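Tryparedoxin (Leishmania major, PDB 3S9F) probably acts as a thioredoxin-fold disulfide reductase, passing electrons to a partner peroxidase in the parasite's detoxification pathway. Local coordinates at residues D44-K49 and N82-L87. Sequence-based numbering, arbitrary orientation.
Sequences DSLSGK and NFEIIL
Lys49 and Phe83 bring the two backbones to 5.0 Å between their CA atoms, where a type II turn from Leu46 to Lys49, following a short 3-10 segment, meets the start of strand 83-89. Positive phi at Gly48 (73°) fits the turn, and its carbonyl O accepts a weak, strongly bent bond from Asn82 ND2 (2.9 Å, 116° at the hydrogen). A water accepting from the same ND2 and donating to Ser47 O adds a second tie. The Asn82 and Lys49 side chains cross at about a right angle, with OD1 3.3 Å from Lys49 CG. Extended beyond CG, Lys49 carries its ammonium back beside the 3-10 segment, to a weak bond with Ser45 O, while a second water bridges NZ to Glu84 OE1, 4.5 Å away. Glu84 OE2 accepts from Ile85 N on its anti side and is also hydrogen-bonded to Tyr74 OH; its CG packs 3.8 Å from Leu46 CD2. Leu46 CD1 meets Ile86 CD1 at 4.1 Å. Val24 of the second subunit packs on Leu46. The loop leads into strand 50-56, which with helix 61-77 and the parallel strand 83-89 makes a beta-alpha-beta unit of the thioredoxin fold; Leu46 and Ile86 both rest on Val51, while Phe83 and Ile85 pack against the helix.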
ATOM      1  N   ASP A  44      -9.226   8.279  -3.917  1.00 56.79           N
ATOM      2  CA  ASP A  44     -10.180   8.522  -4.994  1.00 57.19           C
ATOM      3  C   ASP A  44      -9.879   9.860  -5.654  1.00 54.02           C
ATOM      4  O   ASP A  44     -10.037  10.024  -6.864  1.00 53.32           O
ATOM      5  CB  ASP A  44     -11.612   8.509  -4.456  1.00 61.42           C
ATOM      6  CG  ASP A  44     -11.665   8.501  -2.940  1.00 63.77           C
ATOM      7  OD1 ASP A  44     -11.483   7.419  -2.343  1.00 67.12           O
ATOM      8  OD2 ASP A  44     -11.890   9.577  -2.348  1.00 64.67           O
ATOM      9  N   SER A  45      -9.439  10.812  -4.840  1.00 51.95           N
ATOM     10  CA  SER A  45      -9.077  12.146  -5.309  1.00 49.68           C
ATOM     11  C   SER A  45      -8.060  12.123  -6.455  1.00 46.40           C
ATOM     12  O   SER A  45      -7.913  13.113  -7.170  1.00 45.42           O
ATOM     13  CB  SER A  45      -8.554  12.994  -4.143  1.00 49.48           C
ATOM     14  OG  SER A  45      -7.726  12.231  -3.279  1.00 49.88           O
ATOM     15  N   LEU A  46      -7.372  10.991  -6.632  1.00 44.14           N
ATOM     16  CA  LEU A  46      -6.410  10.845  -7.730  1.00 41.34           C
ATOM     17  C   LEU A  46      -7.037  10.444  -9.074  1.00 41.61           C
ATOM     18  O   LEU A  46      -6.366  10.495 -10.114  1.00 40.17           O
ATOM     19  CB  LEU A  46      -5.296   9.854  -7.356  1.00 40.48           C
ATOM     20  CG  LEU A  46      -4.473  10.052  -6.072  1.00 40.21           C
ATOM     21  CD1 LEU A  46      -3.333   9.045  -6.038  1.00 40.47           C
ATOM     22  CD2 LEU A  46      -3.918  11.470  -5.936  1.00 39.44           C
ATOM     23  N   SER A  47      -8.315  10.045  -9.051  1.00 43.04           N
ATOM     24  CA  SER A  47      -9.008   9.529 -10.248  1.00 43.71           C
ATOM     25  C   SER A  47      -8.840  10.408 -11.478  1.00 42.28           C
ATOM     26  O   SER A  47      -9.115  11.611 -11.435  1.00 42.81           O
ATOM     27  CB  SER A  47     -10.504   9.312  -9.974  1.00 46.83           C
ATOM     28  OG  SER A  47     -10.695   8.358  -8.950  1.00 48.85           O
ATOM     29  N   GLY A  48      -8.360   9.802 -12.562  1.00 41.03           N
ATOM     30  CA  GLY A  48      -8.302  10.464 -13.867  1.00 40.02           C
ATOM     31  C   GLY A  48      -7.248  11.541 -14.052  1.00 37.85           C
ATOM     32  O   GLY A  48      -7.239  12.239 -15.072  1.00 38.53           O
ATOM     33  N   LYS A  49      -6.356  11.680 -13.073  1.00 35.66           N
ATOM     34  CA  LYS A  49      -5.301  12.692 -13.124  1.00 33.74           C
ATOM     35  C   LYS A  49      -3.956  12.104 -13.605  1.00 31.82           C
ATOM     36  O   LYS A  49      -3.776  10.882 -13.666  1.00 31.38           O
ATOM     37  CB  LYS A  49      -5.117  13.326 -11.733  1.00 33.62           C
ATOM     38  CG  LYS A  49      -6.353  14.032 -11.176  1.00 35.72           C
ATOM     39  CD  LYS A  49      -6.134  14.561  -9.761  1.00 36.54           C
ATOM     40  CE  LYS A  49      -7.217  15.563  -9.382  1.00 40.91           C
ATOM     41  NZ  LYS A  49      -7.035  16.097  -8.004  1.00 42.44           N
ATOM     42  N   ASN A  82      -4.757  19.231 -14.516  1.00 30.79           N
ATOM     43  CA  ASN A  82      -5.315  18.014 -13.901  1.00 30.10           C
ATOM     44  C   ASN A  82      -4.253  17.030 -13.368  1.00 27.39           C
ATOM     45  O   ASN A  82      -4.204  15.859 -13.767  1.00 27.28           O
ATOM     46  CB  ASN A  82      -6.271  17.308 -14.885  1.00 32.59           C
ATOM     47  CG  ASN A  82      -7.120  16.250 -14.214  1.00 34.60           C
ATOM     48  OD1 ASN A  82      -7.564  16.425 -13.080  1.00 35.84           O
ATOM     49  ND2 ASN A  82      -7.322  15.123 -14.902  1.00 37.68           N
ATOM     50  N   PHE A  83      -3.382  17.511 -12.491  1.00 26.40           N
ATOM     51  CA  PHE A  83      -2.369  16.611 -11.919  1.00 23.73           C
ATOM     52  C   PHE A  83      -2.263  16.743 -10.404  1.00 22.07           C
ATOM     53  O   PHE A  83      -2.747  17.718  -9.824  1.00 22.41           O
ATOM     54  CB  PHE A  83      -1.000  16.761 -12.621  1.00 22.81           C
ATOM     55  CG  PHE A  83      -0.317  18.093 -12.405  1.00 22.73           C
ATOM     56  CD1 PHE A  83      -0.409  19.101 -13.364  1.00 25.01           C
ATOM     57  CD2 PHE A  83       0.490  18.315 -11.273  1.00 21.83           C
ATOM     58  CE1 PHE A  83       0.246  20.336 -13.198  1.00 25.21           C
ATOM     59  CE2 PHE A  83       1.146  19.558 -11.088  1.00 22.99           C
ATOM     60  CZ  PHE A  83       1.022  20.568 -12.048  1.00 23.74           C
ATOM     61  N   GLU A  84      -1.687  15.719  -9.771  1.00 20.39           N
ATOM     62  CA  GLU A  84      -1.393  15.756  -8.343  1.00 18.50           C
ATOM     63  C   GLU A  84       0.062  15.394  -8.124  1.00 17.14           C
ATOM     64  O   GLU A  84       0.685  14.748  -8.974  1.00 16.88           O
ATOM     65  CB  GLU A  84      -2.343  14.802  -7.571  1.00 18.82           C
ATOM     66  CG  GLU A  84      -2.227  14.873  -6.042  1.00 19.16           C
ATOM     67  CD  GLU A  84      -2.397  16.284  -5.507  1.00 24.12           C
ATOM     68  OE1 GLU A  84      -3.550  16.658  -5.184  1.00 24.65           O
ATOM     69  OE2 GLU A  84      -1.390  17.026  -5.428  1.00 21.87           O
ATOM     70  N   ILE A  85       0.627  15.827  -6.998  1.00 15.06           N
ATOM     71  CA  ILE A  85       1.997  15.438  -6.680  1.00 14.81           C
ATOM     72  C   ILE A  85       2.009  14.765  -5.327  1.00 14.49           C
ATOM     73  O   ILE A  85       1.313  15.207  -4.387  1.00 15.67           O
ATOM     74  CB  ILE A  85       2.995  16.617  -6.726  1.00 14.73           C
ATOM     75  CG1 ILE A  85       3.056  17.191  -8.162  1.00 14.39           C
ATOM     76  CG2 ILE A  85       4.418  16.144  -6.329  1.00 14.43           C
ATOM     77  CD1 ILE A  85       3.965  18.410  -8.294  1.00 13.97           C
ATOM     78  N   ILE A  86       2.785  13.685  -5.235  1.00 14.17           N
ATOM     79  CA  ILE A  86       2.952  12.985  -3.967  1.00 13.92           C
ATOM     80  C   ILE A  86       4.423  12.963  -3.599  1.00 13.36           C
ATOM     81  O   ILE A  86       5.235  12.383  -4.326  1.00 13.37           O
ATOM     82  CB  ILE A  86       2.447  11.509  -4.051  1.00 14.54           C
ATOM     83  CG1 ILE A  86       0.965  11.468  -4.437  1.00 15.67           C
ATOM     84  CG2 ILE A  86       2.715  10.791  -2.691  1.00 15.79           C
ATOM     85  CD1 ILE A  86       0.432  10.065  -4.819  1.00 17.52           C
ATOM     86  N   LEU A  87       4.775  13.584  -2.481  1.00 13.77           N
ATOM     87  CA  LEU A  87       6.157  13.514  -1.967  1.00 13.41           C
ATOM     88  C   LEU A  87       6.548  12.089  -1.576  1.00 14.13           C
ATOM     89  O   LEU A  87       5.797  11.412  -0.873  1.00 14.05           O
ATOM     90  CB  LEU A  87       6.326  14.460  -0.768  1.00 14.09           C
ATOM     91  CG  LEU A  87       7.711  14.410  -0.100  1.00 13.60           C
ATOM     92  CD1 LEU A  87       8.815  14.961  -1.053  1.00 14.65           C
ATOM     93  CD2 LEU A  87       7.662  15.216   1.200  1.00 15.37           C
TER
HETATM   94  O   HOH W   1      -9.574  13.587 -13.204  1.00 23.55           O
HETATM   95  O   HOH W   2      -5.687  14.815  -5.715  1.00 23.29           O